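Local coordinates for penicillin binding protein 2X (Streptococcus thermophilus, PDB 5U47) that probably cross-links the peptide stems of septal peptidoglycan as a penicillin-sensitive transpeptidase of the cell-division machinery, at residues L377-I382 with E455-P460; M419-T424 with G430-P435; S51-V56 with T201-E206. The protein carries 1 engineered substitution. All coordinates share one frame; numbering follows the deposited sequence.

Contact 1. Residues L377-I382 with E455-P460; sequences LYKFGI and EVIGKP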
loop_
_atom_site.group_PDB
_atom_site.type_symbol
_atom_site.label_atom_id
_atom_site.label_comp_id
_atom_site.label_asym_id
_atom_site.label_seq_id
_atom_site.Cartn_x
_atom_site.Cartn_y
_atom_site.Cartn_z
ATOM N N LEU A 377 17.594 9.680 10.121
ATOM C CA LEU A 377 18.036 9.405 8.742
ATOM C C LEU A 377 17.243 8.251 8.107
ATOM O O LEU A 377 17.008 8.244 6.896
ATOM C CB LEU A 377 19.522 9.082 8.706
ATOM C CG LEU A 377 20.505 10.224 9.014
ATOM C CD1 LEU A 377 21.917 9.683 9.014
ATOM C CD2 LEU A 377 20.386 11.363 8.010
ATOM N N TYR A 378 16.869 7.276 8.942
ATOM C CA TYR A 378 16.020 6.156 8.536
ATOM C C TYR A 378 14.525 6.577 8.463
ATOM O O TYR A 378 13.667 5.775 8.081
ATOM C CB TYR A 378 16.216 4.949 9.454
ATOM C CG TYR A 378 17.328 3.998 9.032
ATOM C CD1 TYR A 378 17.179 3.202 7.896
ATOM C CD2 TYR A 378 18.492 3.838 9.801
ATOM C CE1 TYR A 378 18.156 2.302 7.512
ATOM C CE2 TYR A 378 19.486 2.941 9.424
ATOM C CZ TYR A 378 19.312 2.164 8.282
ATOM O OH TYR A 378 20.285 1.262 7.876
ATOM N N LYS A 379 14.249 7.815 8.874
ATOM C CA LYS A 379 12.932 8.465 8.791
ATOM C C LYS A 379 11.820 7.952 9.693
ATOM O O LYS A 379 10.618 8.190 9.415
ATOM C CB LYS A 379 12.436 8.545 7.333
ATOM C CG LYS A 379 13.323 9.384 6.432
ATOM C CD LYS A 379 12.732 9.475 5.033
ATOM C CE LYS A 379 13.597 10.324 4.118
ATOM N NZ LYS A 379 13.554 11.769 4.478
ATOM N N PHE A 380 12.191 7.249 10.754
ATOM C CA PHE A 380 11.191 6.827 11.725
ATOM C C PHE A 380 10.526 8.050 12.325
ATOM O O PHE A 380 11.162 9.108 12.481
ATOM C CB PHE A 380 11.789 5.902 12.767
ATOM C CG PHE A 380 12.171 4.572 12.192
ATOM C CD1 PHE A 380 11.187 3.681 11.825
ATOM C CD2 PHE A 380 13.502 4.240 11.964
ATOM C CE1 PHE A 380 11.504 2.453 11.272
ATOM C CE2 PHE A 380 13.834 3.009 11.405
ATOM C CZ PHE A 380 12.832 2.115 11.062
ATOM N N GLY A 381 9.223 7.929 12.580
ATOM C CA GLY A 381 8.415 9.051 13.069
ATOM C C GLY A 381 7.866 9.939 11.940
ATOM O O GLY A 381 7.109 10.876 12.198
ATOM N N ILE A 382 8.249 9.645 10.691
ATOM C CA ILE A 382 7.786 10.405 9.538
ATOM C C ILE A 382 7.037 9.454 8.610
ATOM O O ILE A 382 7.590 8.429 8.208
ATOM C CB ILE A 382 8.954 11.055 8.767
ATOM C CG1 ILE A 382 9.810 11.914 9.719
ATOM C CG2 ILE A 382 8.430 11.927 7.633
ATOM C CD1 ILE A 382 11.003 12.583 9.060
ATOM N N GLU A 455 12.244 5.645 -6.616
ATOM C CA GLU A 455 12.410 6.944 -5.974
ATOM C C GLU A 455 13.428 6.856 -4.833
ATOM O O GLU A 455 13.149 6.268 -3.782
ATOM C CB GLU A 455 11.056 7.439 -5.454
ATOM C CG GLU A 455 11.107 8.844 -4.856
ATOM C CD GLU A 455 9.790 9.334 -4.248
ATOM O OE1 GLU A 455 8.762 8.611 -4.269
ATOM O OE2 GLU A 455 9.784 10.487 -3.737
ATOM N N VAL A 456 14.601 7.461 -5.031
ATOM C CA VAL A 456 15.658 7.496 -4.018
ATOM C C VAL A 456 15.314 8.615 -3.048
ATOM O O VAL A 456 15.060 9.736 -3.470
ATOM C CB VAL A 456 17.030 7.729 -4.669
ATOM C CG1 VAL A 456 18.108 7.972 -3.635
ATOM C CG2 VAL A 456 17.385 6.564 -5.609
ATOM N N ILE A 457 15.305 8.317 -1.757
ATOM C CA ILE A 457 14.877 9.306 -0.759
ATOM C C ILE A 457 15.860 9.581 0.367
ATOM O O ILE A 457 15.536 10.363 1.262
ATOM C CB ILE A 457 13.512 8.919 -0.151
ATOM C CG1 ILE A 457 13.589 7.541 0.484
ATOM C CG2 ILE A 457 12.442 8.940 -1.230
ATOM C CD1 ILE A 457 12.367 7.188 1.290
ATOM N N GLY A 458 17.031 8.932 0.325
ATOM C CA GLY A 458 18.057 9.147 1.327
ATOM C C GLY A 458 19.147 8.102 1.315
ATOM O O GLY A 458 19.141 7.158 0.507
ATOM N N LYS A 459 20.105 8.284 2.213
ATOM C CA LYS A 459 21.221 7.364 2.338
ATOM C C LYS A 459 21.666 7.333 3.800
ATOM O O LYS A 459 22.579 8.065 4.200
ATOM C CB LYS A 459 22.362 7.758 1.398
ATOM C CG LYS A 459 23.463 6.716 1.438
ATOM C CD LYS A 459 24.440 6.800 0.299
ATOM C CE LYS A 459 25.418 5.642 0.394
ATOM N NZ LYS A 459 26.596 5.903 -0.466
ATOM N N PRO A 460 21.002 6.502 4.610
ATOM C CA PRO A 460 21.327 6.458 6.027
ATOM C C PRO A 460 22.708 5.877 6.366
ATOM O O PRO A 460 23.312 6.323 7.332
ATOM C CB PRO A 460 20.217 5.597 6.640
ATOM C CG PRO A 460 19.351 5.145 5.551
ATOM C CD PRO A 460 19.769 5.765 4.271
HETATM O O HOH W 1 16.178 12.082 3.282
#
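Pro460 lies over one face of the Tyr378 ring, its CB 3.7 Å from the ring centroid and only 4° off the normal. This is a CH-pi contact: the slightly acidic methylene hydrogens of proline suit the electron-rich face, and Pro460 CG is displaced toward the CD1-CE1 edge of the ring, 3.7 Å from Tyr378 CE1. Leu377 packs on the same proline, its CB 4.1 Å from Pro460 CB. The phenol OH of Tyr378 is hydrogen-bonded to Ser303 on helix 297-308.

Helix 368-377 ends here in a Schellman motif, and Lys379, with positive phi, is the residue that breaks from helical geometry. Its side chain can be followed outward. CB points toward the strand 456-458, and CG, anti to the carbonyl carbon (chi1 -63°), continues an extended run through CD to CE. There CE comes 3.5 Å from Ile457 O and passes CD1 of Ile457 at 4.4 Å. A lysine suits the place because its apolar stem packs along Ile457 and Met432 while the amine is carried on to water. A bend at chi4 (-70°) brings Lys379 NZ within 2.9 Å of a water oxygen that accepts its hydrogen bond; the same water donates to Ile457 O at 2.7 Å.

Contact 2. Residues M419-T424 with G430-P435; sequences MLRAFT and GIMLEP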
loop_
_atom_site.group_PDB
_atom_site.type_symbol
_atom_site.label_atom_id
_atom_site.label_comp_id
_atom_site.label_asym_id
_atom_site.label_seq_id
_atom_site.Cartn_x
_atom_site.Cartn_y
_atom_site.Cartn_z
ATOM N N MET A 419 9.053 0.260 8.229
ATOM C CA MET A 419 10.061 -0.780 8.302
ATOM C C MET A 419 10.533 -1.173 6.906
ATOM O O MET A 419 11.724 -1.329 6.677
ATOM C CB MET A 419 9.550 -2.011 9.065
ATOM C CG MET A 419 9.272 -1.745 10.547
ATOM S SD MET A 419 10.710 -1.149 11.472
ATOM C CE MET A 419 11.830 -2.539 11.365
ATOM N N LEU A 420 9.599 -1.336 5.971
ATOM C CA LEU A 420 9.963 -1.704 4.599
ATOM C C LEU A 420 10.893 -0.667 3.982
ATOM O O LEU A 420 11.875 -1.020 3.338
ATOM C CB LEU A 420 8.714 -1.891 3.720
ATOM C CG LEU A 420 7.759 -3.039 4.139
ATOM C CD1 LEU A 420 6.525 -3.043 3.240
ATOM C CD2 LEU A 420 8.451 -4.399 4.068
ATOM N N ARG A 421 10.551 0.599 4.180
ATOM C CA ARG A 421 11.344 1.706 3.664
ATOM C C ARG A 421 12.787 1.634 4.220
ATOM O O ARG A 421 13.753 1.757 3.469
ATOM C CB ARG A 421 10.692 3.025 4.053
ATOM C CG ARG A 421 11.462 4.260 3.642
ATOM C CD ARG A 421 10.726 5.543 4.019
ATOM N NE ARG A 421 10.509 5.605 5.453
ATOM C CZ ARG A 421 9.826 6.552 6.109
ATOM N NH1 ARG A 421 9.691 6.451 7.417
ATOM N NH2 ARG A 421 9.278 7.578 5.491
ATOM N N ALA A 422 12.912 1.395 5.517
ATOM C CA ALA A 422 14.224 1.304 6.171
ATOM C C ALA A 422 15.003 0.115 5.634
ATOM O O ALA A 422 16.211 0.230 5.363
ATOM C CB ALA A 422 14.059 1.198 7.682
ATOM N N PHE A 423 14.306 -1.021 5.458
ATOM C CA PHE A 423 14.951 -2.220 4.928
ATOM C C PHE A 423 15.527 -2.017 3.521
ATOM O O PHE A 423 16.534 -2.653 3.170
ATOM C CB PHE A 423 14.015 -3.439 4.905
ATOM C CG PHE A 423 13.601 -3.948 6.273
ATOM C CD1 PHE A 423 14.513 -4.042 7.320
ATOM C CD2 PHE A 423 12.315 -4.423 6.477
ATOM C CE1 PHE A 423 14.127 -4.551 8.569
ATOM C CE2 PHE A 423 11.926 -4.926 7.719
ATOM C CZ PHE A 423 12.833 -4.981 8.760
ATOM N N THR A 424 14.926 -1.134 2.718
ATOM C CA THR A 424 15.453 -0.934 1.375
ATOM C C THR A 424 16.890 -0.395 1.392
ATOM O O THR A 424 17.638 -0.690 0.477
ATOM C CB THR A 424 14.590 -0.007 0.467
ATOM O OG1 THR A 424 14.506 1.303 1.043
ATOM C CG2 THR A 424 13.235 -0.551 0.267
ATOM N N GLY A 430 22.871 0.882 0.882
ATOM C CA GLY A 430 22.742 2.039 1.751
ATOM C C GLY A 430 21.760 3.101 1.294
ATOM O O GLY A 430 21.455 4.002 2.060
ATOM N N ILE A 431 21.240 2.960 0.070
ATOM C CA ILE A 431 20.363 3.957 -0.583
ATOM C C ILE A 431 18.899 3.618 -0.355
ATOM O O ILE A 431 18.380 2.659 -0.916
ATOM C CB ILE A 431 20.665 4.009 -2.105
ATOM C CG1 ILE A 431 22.159 4.291 -2.327
ATOM C CG2 ILE A 431 19.795 5.046 -2.820
ATOM C CD1 ILE A 431 22.624 4.025 -3.737
ATOM N N MET A 432 18.231 4.444 0.438
ATOM C CA MET A 432 16.855 4.212 0.811
ATOM C C MET A 432 15.921 4.597 -0.332
ATOM O O MET A 432 16.126 5.632 -1.008
ATOM C CB MET A 432 16.530 5.001 2.078
ATOM C CG MET A 432 15.307 4.505 2.809
ATOM S SD MET A 432 15.255 5.100 4.530
ATOM C CE MET A 432 14.836 6.774 4.150
ATOM N N LEU A 433 14.899 3.761 -0.522
ATOM C CA LEU A 433 13.902 3.914 -1.566
ATOM C C LEU A 433 12.521 4.065 -0.973
ATOM O O LEU A 433 12.231 3.546 0.116
ATOM C CB LEU A 433 13.887 2.667 -2.467
ATOM C CG LEU A 433 15.201 2.247 -3.129
ATOM C CD1 LEU A 433 15.047 0.963 -3.937
ATOM C CD2 LEU A 433 15.723 3.351 -4.020
ATOM N N GLU A 434 11.670 4.791 -1.690
ATOM C CA GLU A 434 10.272 4.949 -1.295
ATOM C C GLU A 434 9.516 3.680 -1.733
ATOM O O GLU A 434 9.581 3.300 -2.906
ATOM C CB GLU A 434 9.683 6.167 -1.993
ATOM C CG GLU A 434 8.224 6.468 -1.688
ATOM C CD GLU A 434 7.976 7.082 -0.315
ATOM O OE1 GLU A 434 8.847 7.047 0.591
ATOM O OE2 GLU A 434 6.863 7.602 -0.148
ATOM N N PRO A 435 8.802 3.015 -0.806
ATOM C CA PRO A 435 7.999 1.885 -1.225
ATOM C C PRO A 435 6.930 2.374 -2.213
ATOM O O PRO A 435 6.412 3.480 -2.032
ATOM C CB PRO A 435 7.370 1.389 0.087
ATOM C CG PRO A 435 8.318 1.847 1.135
ATOM C CD PRO A 435 8.744 3.197 0.656
HETATM O O HOH W 2 9.512 8.478 2.907
#
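Thr424 OG1 joins the helix to the segment beside it by working as donor and acceptor at once. It gives its proton to Arg421 O, 2.6 Å from OG1 and one turn back, and receives the amide of Leu433, whose N lies 2.9 Å from OG1 with a nearly straight N-H...O angle of 170°. A chi1 of 61° places the hydroxyl between the backbone N and carbonyl carbon, where it can lean on its own helix and still face Leu433. Threonine suits the place because its short side chain holds the hydroxyl close to the helix, within range of both partners, while Thr424 CB packs 4.0 Å from Leu433 CB.

Met432 CG rests against the same carbonyl, 3.2 Å from Arg421 O, and its flexible thioether runs on with SD near Arg421 CG. Helix 416-427 of the transpeptidase domain ends, the chain reverses through Gly430, whose positive phi favours glycine, and the short strand 432-433 runs back along the helix flank and pairs antiparallel with strand 456-458.

Further along, Pro435 CD packs 3.9 Å from Arg421 CB, a rigid ring against the arginine's aliphatic root. The guanidinium and the Glu434 carboxylate do not touch. A water in the guanidinium plane, 2.7 Å from Arg421 NH2, links them by donating to Glu434 OE1, while Arg421 NH1 binds Ile382 O.

Contact 3. Residues S51-V56 with T201-E206; sequences SIYAIV and TLLGTE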
loop_
_atom_site.group_PDB
_atom_site.type_symbol
_atom_site.label_atom_id
_atom_site.label_comp_id
_atom_site.label_asym_id
_atom_site.label_seq_id
_atom_site.Cartn_x
_atom_site.Cartn_y
_atom_site.Cartn_z
ATOM N N SER A 51 -31.885 -3.619 -14.942
ATOM C CA SER A 51 -33.166 -3.785 -14.283
ATOM C C SER A 51 -34.228 -3.413 -15.300
ATOM O O SER A 51 -34.160 -2.326 -15.909
ATOM C CB SER A 51 -33.301 -2.887 -13.056
ATOM O OG SER A 51 -32.371 -3.239 -12.052
ATOM N N ILE A 52 -35.208 -4.306 -15.469
ATOM C CA ILE A 52 -36.269 -4.117 -16.466
ATOM C C ILE A 52 -37.492 -3.410 -15.866
ATOM O O ILE A 52 -37.918 -3.713 -14.751
ATOM C CB ILE A 52 -36.660 -5.461 -17.158
ATOM C CG1 ILE A 52 -37.577 -5.197 -18.358
ATOM C CG2 ILE A 52 -37.300 -6.453 -16.181
ATOM C CD1 ILE A 52 -37.889 -6.436 -19.178
ATOM N N TYR A 53 -38.035 -2.459 -16.621
ATOM C CA TYR A 53 -39.222 -1.701 -16.217
ATOM C C TYR A 53 -40.235 -1.679 -17.340
ATOM O O TYR A 53 -39.886 -1.856 -18.509
ATOM C CB TYR A 53 -38.862 -0.255 -15.872
ATOM C CG TYR A 53 -37.929 -0.135 -14.703
ATOM C CD1 TYR A 53 -36.546 -0.241 -14.880
ATOM C CD2 TYR A 53 -38.415 0.092 -13.422
ATOM C CE1 TYR A 53 -35.677 -0.140 -13.809
ATOM C CE2 TYR A 53 -37.554 0.199 -12.344
ATOM C CZ TYR A 53 -36.181 0.078 -12.540
ATOM O OH TYR A 53 -35.315 0.180 -11.469
ATOM N N ALA A 54 -41.490 -1.455 -16.973
ATOM C CA ALA A 54 -42.584 -1.369 -17.941
ATOM C C ALA A 54 -43.427 -0.140 -17.621
ATOM O O ALA A 54 -43.938 -0.012 -16.510
ATOM C CB ALA A 54 -43.434 -2.640 -17.910
ATOM N N ILE A 55 -43.520 0.789 -18.572
ATOM C CA ILE A 55 -44.345 1.974 -18.382
ATOM C C ILE A 55 -45.760 1.625 -18.853
ATOM O O ILE A 55 -45.966 1.310 -20.033
ATOM C CB ILE A 55 -43.804 3.197 -19.138
ATOM C CG1 ILE A 55 -42.473 3.636 -18.523
ATOM C CG2 ILE A 55 -44.829 4.340 -19.089
ATOM C CD1 ILE A 55 -41.832 4.805 -19.241
ATOM N N VAL A 56 -46.711 1.679 -17.920
ATOM C CA VAL A 56 -48.124 1.333 -18.197
ATOM C C VAL A 56 -49.080 2.522 -18.215
ATOM O O VAL A 56 -50.246 2.356 -18.589
ATOM C CB VAL A 56 -48.662 0.302 -17.167
ATOM C CG1 VAL A 56 -47.905 -1.019 -17.291
ATOM C CG2 VAL A 56 -48.592 0.840 -15.731
ATOM N N THR A 201 -38.587 10.420 -11.355
ATOM C CA THR A 201 -37.824 9.947 -12.507
ATOM C C THR A 201 -38.304 8.598 -13.059
ATOM O O THR A 201 -38.461 7.646 -12.305
ATOM C CB THR A 201 -36.333 9.795 -12.122
ATOM O OG1 THR A 201 -35.845 11.041 -11.626
ATOM C CG2 THR A 201 -35.490 9.378 -13.312
ATOM N N LEU A 202 -38.535 8.536 -14.374
ATOM C CA LEU A 202 -38.918 7.300 -15.062
ATOM C C LEU A 202 -37.612 6.657 -15.495
ATOM O O LEU A 202 -36.857 7.251 -16.255
ATOM C CB LEU A 202 -39.784 7.584 -16.289
ATOM C CG LEU A 202 -41.109 8.319 -16.059
ATOM C CD1 LEU A 202 -41.840 8.520 -17.376
ATOM C CD2 LEU A 202 -41.990 7.559 -15.075
ATOM N N LEU A 203 -37.335 5.452 -15.008
ATOM C CA LEU A 203 -36.072 4.787 -15.311
ATOM C C LEU A 203 -36.044 4.120 -16.693
ATOM O O LEU A 203 -37.077 3.678 -17.218
ATOM C CB LEU A 203 -35.725 3.792 -14.201
ATOM C CG LEU A 203 -35.526 4.422 -12.811
ATOM C CD1 LEU A 203 -35.416 3.351 -11.737
ATOM C CD2 LEU A 203 -34.314 5.347 -12.775
ATOM N N GLY A 204 -34.844 4.098 -17.281
ATOM C CA GLY A 204 -34.611 3.501 -18.596
ATOM C C GLY A 204 -34.955 4.357 -19.806
ATOM O O GLY A 204 -34.707 3.944 -20.936
ATOM N N THR A 205 -35.473 5.562 -19.566
ATOM C CA THR A 205 -35.915 6.475 -20.629
ATOM C C THR A 205 -34.907 7.537 -21.072
ATOM O O THR A 205 -35.176 8.270 -22.021
ATOM C CB THR A 205 -37.167 7.250 -20.152
ATOM O OG1 THR A 205 -36.856 7.976 -18.944
ATOM C CG2 THR A 205 -38.308 6.303 -19.910
ATOM N N GLU A 206 -33.797 7.635 -20.341
ATOM C CA GLU A 206 -32.705 8.612 -20.579
ATOM C C GLU A 206 -32.315 8.951 -21.985
ATOM O O GLU A 206 -32.294 8.095 -22.870
ATOM C CB GLU A 206 -31.348 8.129 -19.994
ATOM C CG GLU A 206 -31.365 7.654 -18.585
ATOM C CD GLU A 206 -31.895 6.246 -18.464
ATOM O OE1 GLU A 206 -31.118 5.294 -18.663
ATOM O OE2 GLU A 206 -33.092 6.107 -18.145
#
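A type II beta turn, Leu202 to Thr205, is laid against the last part of strand 42-55 in the region assigned to the PBP dimerisation domain. The strand belongs to a mixed sheet, in which its backbone bonds to Ala135 and Glu137 of strand 134-143 and to Val105 of strand 104-105; Tyr53 and Ile55, two residues apart, therefore send their side chains from the same side of it toward the turn. Leu203 meets Tyr53. Leu203 CB sits over one face of the ring, displaced toward the rim, 4.1 Å from the centroid and 15° off the normal, which makes a CH-pi contact. From there the leucine chain slants across the ring to its phenol end, where the CD1 methyl lies 3.5 Å from Tyr53 CZ and 3.2 Å from Tyr53 OH. A tyrosine suits this spot because its broad ring can hold both the root and one branch of a leucine.

Ile55 fills the neighbouring place. With CG1 anti to the carbonyl carbon (chi1 -67°), its chain extends so that CD1 touches two residues of the turn, Thr205 CG2 at 3.9 Å and Leu202 CD1 at 4.2 Å. Thr205 divides its branches: the methyl takes the apolar side, while OG1 donates to Leu202 O, 2.8 Å away and approached from above the carbonyl plane, and is also hydrogen-bonded to Glu194 N. Gly204 has positive phi, as the third position of a type II turn favours. Between the two segments the contact is thus carbon packing; Gln104 and Glu137 of the neighbouring strands bind the turn's backbone, and the Thr205 bond shapes the turn.

From the N terminus, contact 3 comes first: strand 42-55 is met again about 145 residues later by the turn at 201-206, closing a loop within the dimerisation-domain region. Contact 1 opens only afterwards, at the end of helix 368-377, and closes at 455-460. Contact 2 lies wholly within that span and closes a much shorter loop, between helix 416-427 and strand 432-433. The two touch: strands 432-433 and 456-458 pair through Met432 with Ile457 and Gly458, and the end of helix 368-377 and its following loop pack on helix 416-427 through Tyr378 on Ala422 and Lys379 on Arg421. Contact 3 is remote, its centre about 58 Å from that of contact 1 and 56 Å from that of contact 2.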